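Local coordinates for uncharacterized protein (Ruminococcus gnavus, PDB 4QAN) that is of unknown function but adopts a cystatin-like fold as a divergent member of the NTF2-like superfamily and binds a magnesium ion, at residues E127-L132 with Q139-L144; L157-V162 with H171-G176. One frame throughout, in Å; residues are numbered along the deposited sequence.

Contact 1 of 2, residues E127-L132 with Q139-L144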
loop_
_atom_site.group_PDB
_atom_site.type_symbol
_atom_site.label_atom_id
_atom_site.label_comp_id
_atom_site.label_asym_id
_atom_site.label_seq_id
_atom_site.Cartn_x
_atom_site.Cartn_y
_atom_site.Cartn_z
ATOM N N GLU A 127 -12.324 -12.887 -22.940
ATOM C CA GLU A 127 -12.247 -13.856 -21.841
ATOM C C GLU A 127 -11.360 -13.325 -20.722
ATOM O O GLU A 127 -11.722 -13.379 -19.543
ATOM C CB GLU A 127 -11.694 -15.195 -22.340
ATOM N N ARG A 128 -10.195 -12.812 -21.105
ATOM C CA ARG A 128 -9.255 -12.252 -20.150
ATOM C C ARG A 128 -9.847 -11.020 -19.457
ATOM O O ARG A 128 -9.717 -10.876 -18.249
ATOM C CB ARG A 128 -7.927 -11.916 -20.845
ATOM C CG ARG A 128 -6.798 -11.472 -19.924
ATOM C CD ARG A 128 -6.634 -12.372 -18.709
ATOM N NE ARG A 128 -5.481 -12.002 -17.886
ATOM C CZ ARG A 128 -5.393 -12.193 -16.567
ATOM N NH1 ARG A 128 -6.397 -12.748 -15.889
ATOM N NH2 ARG A 128 -4.295 -11.819 -15.910
ATOM N N GLU A 129 -10.531 -10.161 -20.212
ATOM C CA GLU A 129 -11.061 -8.911 -19.663
ATOM C C GLU A 129 -12.196 -9.136 -18.657
ATOM O O GLU A 129 -12.047 -8.787 -17.485
ATOM C CB GLU A 129 -11.473 -7.942 -20.785
ATOM C CG GLU A 129 -10.267 -7.315 -21.490
ATOM C CD GLU A 129 -10.619 -6.423 -22.674
ATOM O OE1 GLU A 129 -11.823 -6.221 -22.964
ATOM O OE2 GLU A 129 -9.668 -5.918 -23.315
ATOM N N GLU A 130 -13.302 -9.742 -19.089
ATOM C CA GLU A 130 -14.444 -10.022 -18.191
ATOM C C GLU A 130 -13.972 -10.592 -16.849
ATOM O O GLU A 130 -14.489 -10.236 -15.785
ATOM C CB GLU A 130 -15.423 -11.002 -18.855
ATOM N N GLN A 131 -12.972 -11.467 -16.930
ATOM C CA GLN A 131 -12.357 -12.125 -15.785
ATOM C C GLN A 131 -11.689 -11.129 -14.825
ATOM O O GLN A 131 -11.928 -11.163 -13.620
ATOM C CB GLN A 131 -11.332 -13.123 -16.321
ATOM C CG GLN A 131 -10.650 -14.004 -15.301
ATOM C CD GLN A 131 -9.686 -14.964 -15.973
ATOM O OE1 GLN A 131 -8.668 -14.549 -16.533
ATOM N NE2 GLN A 131 -10.008 -16.255 -15.937
ATOM N N LEU A 132 -10.851 -10.253 -15.371
ATOM C CA LEU A 132 -10.218 -9.195 -14.596
ATOM C C LEU A 132 -11.247 -8.204 -14.059
ATOM O O LEU A 132 -11.122 -7.739 -12.931
ATOM C CB LEU A 132 -9.211 -8.443 -15.449
ATOM C CG LEU A 132 -8.007 -9.247 -15.910
ATOM C CD1 LEU A 132 -7.357 -8.593 -17.116
ATOM C CD2 LEU A 132 -7.006 -9.389 -14.780
ATOM N N GLN A 139 -16.879 -2.090 -13.880
ATOM C CA GLN A 139 -17.834 -2.026 -14.982
ATOM C C GLN A 139 -17.213 -2.562 -16.271
ATOM O O GLN A 139 -17.796 -3.414 -16.922
ATOM C CB GLN A 139 -18.306 -0.594 -15.197
ATOM C CG GLN A 139 -19.094 -0.028 -14.033
ATOM C CD GLN A 139 -19.739 1.293 -14.391
ATOM O OE1 GLN A 139 -19.060 2.229 -14.821
ATOM N NE2 GLN A 139 -21.056 1.376 -14.232
ATOM N N GLU A 140 -16.034 -2.052 -16.625
ATOM C CA GLU A 140 -15.252 -2.561 -17.755
ATOM C C GLU A 140 -13.766 -2.627 -17.391
ATOM O O GLU A 140 -13.258 -1.763 -16.670
ATOM C CB GLU A 140 -15.381 -1.650 -18.982
ATOM C CG GLU A 140 -16.781 -1.435 -19.541
ATOM C CD GLU A 140 -16.762 -0.923 -20.979
ATOM O OE1 GLU A 140 -15.779 -1.211 -21.706
ATOM O OE2 GLU A 140 -17.727 -0.234 -21.388
ATOM N N VAL A 141 -13.083 -3.654 -17.889
ATOM C CA VAL A 141 -11.625 -3.683 -17.943
ATOM C C VAL A 141 -11.218 -3.651 -19.403
ATOM O O VAL A 141 -11.796 -4.352 -20.232
ATOM C CB VAL A 141 -11.036 -4.944 -17.264
ATOM C CG1 VAL A 141 -9.580 -5.160 -17.652
ATOM C CG2 VAL A 141 -11.148 -4.826 -15.757
ATOM N N SER A 142 -10.230 -2.830 -19.727
ATOM C CA SER A 142 -9.716 -2.760 -21.095
ATOM C C SER A 142 -8.196 -2.889 -21.080
ATOM O O SER A 142 -7.508 -2.042 -20.515
ATOM C CB SER A 142 -10.131 -1.453 -21.752
ATOM O OG SER A 142 -9.442 -1.287 -22.969
ATOM N N GLU A 143 -7.690 -3.968 -21.676
ATOM C CA GLU A 143 -6.253 -4.211 -21.772
ATOM C C GLU A 143 -5.731 -3.577 -23.047
ATOM O O GLU A 143 -6.134 -3.964 -24.139
ATOM C CB GLU A 143 -5.949 -5.708 -21.773
ATOM C CG GLU A 143 -5.851 -6.323 -20.387
ATOM C CD GLU A 143 -5.484 -7.797 -20.442
ATOM O OE1 GLU A 143 -6.235 -8.557 -21.093
ATOM O OE2 GLU A 143 -4.454 -8.194 -19.841
ATOM N N LEU A 144 -4.843 -2.597 -22.902
ATOM C CA LEU A 144 -4.337 -1.841 -24.039
ATOM C C LEU A 144 -2.873 -2.112 -24.284
ATOM O O LEU A 144 -2.087 -2.239 -23.346
ATOM C CB LEU A 144 -4.548 -0.336 -23.847
ATOM C CG LEU A 144 -6.018 0.102 -23.799
ATOM C CD1 LEU A 144 -6.484 0.252 -22.359
ATOM C CD2 LEU A 144 -6.241 1.399 -24.560
#
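Glu-129 reaches from the helix to the edge of the strand and takes a backbone hydrogen bond there: Glu-143 N donates to Glu-129 OE2 at 3.2 Å. The N-H points almost straight at the oxygen (169°) but meets it from above the carboxylate plane. With CG anti to the carbonyl carbon (chi1 -73°) and the chain extended beyond it, the carboxylate is carried over to the strand. There its other oxygen, OE1, lies 3.3 Å from Val-141 O, but two acceptors share no proton and no bond forms.

Beside this polar grip, Val-141 turns both methyls to Leu-132: CG1 sits 4.0 Å from Leu-132 CB, while CG2 packs on Leu-132 C at 3.8 Å. Leu-132 CD1 reaches Glu-143 CD at 3.9 Å, the two side chains crossing at about a right angle. Glu-143 is also met by the aliphatic part of Arg-128, whose CG comes within 3.2 Å of Glu-143 OE1. Their charges are close without a salt bridge, since Arg-128 NE and Glu-143 OE2 are 4.4 Å apart and the oxygen lies well out of the guanidinium plane.

In the second shell, Leu-132 CD2 covers one guanidinium face of Arg-128 near its rim, NH1 bonds Gln-131 OE1, and NH2 makes salt bridges to Glu-67 and Glu-180. The axes of helical segment 127-132 and strand segment 140-144 run at 135° and come within 7.2 Å. This is plain packing of helix 126-135 on the strand that follows it in the cystatin-like fold, away from the magnesium site. Strand 140-150 in turn pairs with strand 153-164, and Val-141 also touches Thr-160 on that neighbour.

Contact 2 of 2, residues L157-V162 with H171-G176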
loop_
_atom_site.group_PDB
_atom_site.type_symbol
_atom_site.label_atom_id
_atom_site.label_comp_id
_atom_site.label_asym_id
_atom_site.label_seq_id
_atom_site.Cartn_x
_atom_site.Cartn_y
_atom_site.Cartn_z
ATOM N N LEU A 157 4.052 -1.069 -24.632
ATOM C CA LEU A 157 3.687 -1.159 -23.220
ATOM C C LEU A 157 2.313 -1.797 -23.114
ATOM O O LEU A 157 1.538 -1.753 -24.060
ATOM C CB LEU A 157 3.673 0.221 -22.568
ATOM C CG LEU A 157 4.828 1.170 -22.898
ATOM C CD1 LEU A 157 4.457 2.604 -22.555
ATOM C CD2 LEU A 157 6.088 0.756 -22.165
ATOM N N GLY A 158 2.020 -2.394 -21.963
ATOM C CA GLY A 158 0.698 -2.950 -21.707
ATOM C C GLY A 158 0.109 -2.348 -20.454
ATOM O O GLY A 158 0.618 -2.582 -19.369
ATOM N N PHE A 159 -0.947 -1.551 -20.597
ATOM C CA PHE A 159 -1.680 -1.040 -19.434
ATOM C C PHE A 159 -3.024 -1.756 -19.288
ATOM O O PHE A 159 -3.716 -2.038 -20.288
ATOM C CB PHE A 159 -1.949 0.478 -19.537
ATOM C CG PHE A 159 -0.716 1.356 -19.530
ATOM C CD1 PHE A 159 0.565 0.847 -19.301
ATOM C CD2 PHE A 159 -0.854 2.728 -19.708
ATOM C CE1 PHE A 159 1.674 1.676 -19.295
ATOM C CE2 PHE A 159 0.257 3.566 -19.700
ATOM C CZ PHE A 159 1.520 3.040 -19.493
ATOM N N THR A 160 -3.394 -2.030 -18.036
ATOM C CA THR A 160 -4.743 -2.460 -17.697
ATOM C C THR A 160 -5.540 -1.254 -17.184
ATOM O O THR A 160 -5.289 -0.741 -16.090
ATOM C CB THR A 160 -4.739 -3.570 -16.637
ATOM O OG1 THR A 160 -3.904 -4.651 -17.072
ATOM C CG2 THR A 160 -6.150 -4.078 -16.381
ATOM N N ALA A 161 -6.487 -0.804 -17.999
ATOM C CA ALA A 161 -7.363 0.315 -17.669
ATOM C C ALA A 161 -8.669 -0.220 -17.130
ATOM O O ALA A 161 -9.166 -1.246 -17.594
ATOM C CB ALA A 161 -7.625 1.155 -18.904
ATOM N N VAL A 162 -9.239 0.483 -16.160
ATOM C CA VAL A 162 -10.453 0.013 -15.497
ATOM C C VAL A 162 -11.501 1.119 -15.441
ATOM O O VAL A 162 -11.156 2.292 -15.342
ATOM C CB VAL A 162 -10.134 -0.581 -14.101
ATOM C CG1 VAL A 162 -9.645 0.482 -13.125
ATOM C CG2 VAL A 162 -11.342 -1.317 -13.546
ATOM N N HIS A 171 -5.528 0.706 -13.831
ATOM C CA HIS A 171 -5.345 -0.259 -12.742
ATOM C C HIS A 171 -3.901 -0.727 -12.656
ATOM O O HIS A 171 -3.383 -0.990 -11.558
ATOM C CB HIS A 171 -6.234 -1.491 -12.936
ATOM C CG HIS A 171 -5.988 -2.554 -11.919
ATOM N ND1 HIS A 171 -6.282 -2.380 -10.583
ATOM C CD2 HIS A 171 -5.426 -3.779 -12.024
ATOM C CE1 HIS A 171 -5.933 -3.461 -9.912
ATOM N NE2 HIS A 171 -5.411 -4.326 -10.763
ATOM N N SER A 172 -3.262 -0.890 -13.809
ATOM C CA SER A 172 -1.869 -1.310 -13.843
ATOM C C SER A 172 -1.153 -0.764 -15.054
ATOM O O SER A 172 -1.738 -0.662 -16.131
ATOM C CB SER A 172 -1.770 -2.831 -13.823
ATOM O OG SER A 172 -0.432 -3.257 -13.642
ATOM N N LEU A 173 0.110 -0.400 -14.857
ATOM C CA LEU A 173 0.986 0.098 -15.926
ATOM C C LEU A 173 1.700 -1.056 -16.625
ATOM O O LEU A 173 2.527 -0.840 -17.509
ATOM C CB LEU A 173 2.035 1.062 -15.352
ATOM C CG LEU A 173 1.586 2.511 -15.170
ATOM C CD1 LEU A 173 0.676 2.685 -13.956
ATOM C CD2 LEU A 173 2.817 3.394 -15.058
ATOM N N LYS A 174 1.405 -2.269 -16.161
ATOM C CA LYS A 174 1.877 -3.501 -16.754
ATOM C C LYS A 174 0.705 -4.480 -16.870
ATOM O O LYS A 174 -0.235 -4.455 -16.074
ATOM C CB LYS A 174 2.997 -4.081 -15.898
ATOM C CG LYS A 174 4.163 -3.118 -15.760
ATOM C CD LYS A 174 5.414 -3.805 -15.241
ATOM C CE LYS A 174 5.326 -4.117 -13.766
ATOM N NZ LYS A 174 6.350 -5.122 -13.389
ATOM N N GLU A 175 0.776 -5.335 -17.875
ATOM C CA GLU A 175 -0.289 -6.282 -18.224
ATOM C C GLU A 175 -0.816 -7.026 -17.003
ATOM O O GLU A 175 -0.054 -7.370 -16.116
ATOM C CB GLU A 175 0.283 -7.295 -19.207
ATOM C CG GLU A 175 -0.707 -7.910 -20.162
ATOM C CD GLU A 175 0.005 -8.746 -21.209
ATOM O OE1 GLU A 175 0.705 -9.702 -20.810
ATOM O OE2 GLU A 175 -0.120 -8.435 -22.415
ATOM N N GLY A 176 -2.120 -7.275 -16.968
ATOM C CA GLY A 176 -2.739 -8.042 -15.893
ATOM C C GLY A 176 -3.071 -7.204 -14.672
ATOM O O GLY A 176 -3.313 -5.995 -14.773
HETATM O O HOH W 1 3.332 -1.875 -19.737
#
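Thr-160 and Ser-172 form an antiparallel hydrogen-bonded pair, and His-171 joins them in a classic beta bulge. Thr-160 N donates to Ser-172 O at 2.9 Å, while Thr-160 O accepts twice, from Ser-172 N on an in-plane lone pair and from His-171 N at 2.7 Å.

Side-chain hydroxyls hold the chain as it leaves the strand. Thr-160 OG1, placed beside its own backbone N by a chi1 of -54°, donates to Gly-176 O at 2.7 Å, in the carbonyl plane. Ser-172 OG donates to Lys-174 O at 2.7 Å, bridging two residues of the turn, and also bonds Gln-101 NE2. A water bridges Gly-158 N and Leu-173 O.

Around the Phe-159 ring, Leu-173 CG stands 4.2 Å above one face, toward the rim, CE1 touches Leu-173 CB at 4.0 Å, and CD1 comes against Leu-173 O at 3.1 Å. Replacing Phe-159 by an alanine would probably open a gap between Leu-173 and helix 27-39 and strip Leu-173 of the ring face it packs on. Val-162 CG1 packs on His-171 CB at 3.9 Å.

Beyond the hairpin of strands 153-164 and 167-172, Phe-159 packs against helix 27-39 and, with Leu-173, on Leu-105 of helix 87-108.

In the fold
Coming from the N terminus, the chain passes helices 27-39 and 87-108 and strand 116-122 before helix 126-135. Contact 1 closes the short connection from that helix into strand 140-150. The chain then turns back into strand 153-164, and contact 2 closes the next hairpin, to strand 167-172 and the segment after it. The two are in series, neither nested nor crossed, with centres about 10 Å apart. Strands 140-150 and 153-164 are antiparallel neighbours in one sheet, and probable backbone hydrogen bonds, from Ser-142 N to Ala-161 O and from Leu-144 N to Phe-159 O, tie the contacts directly together.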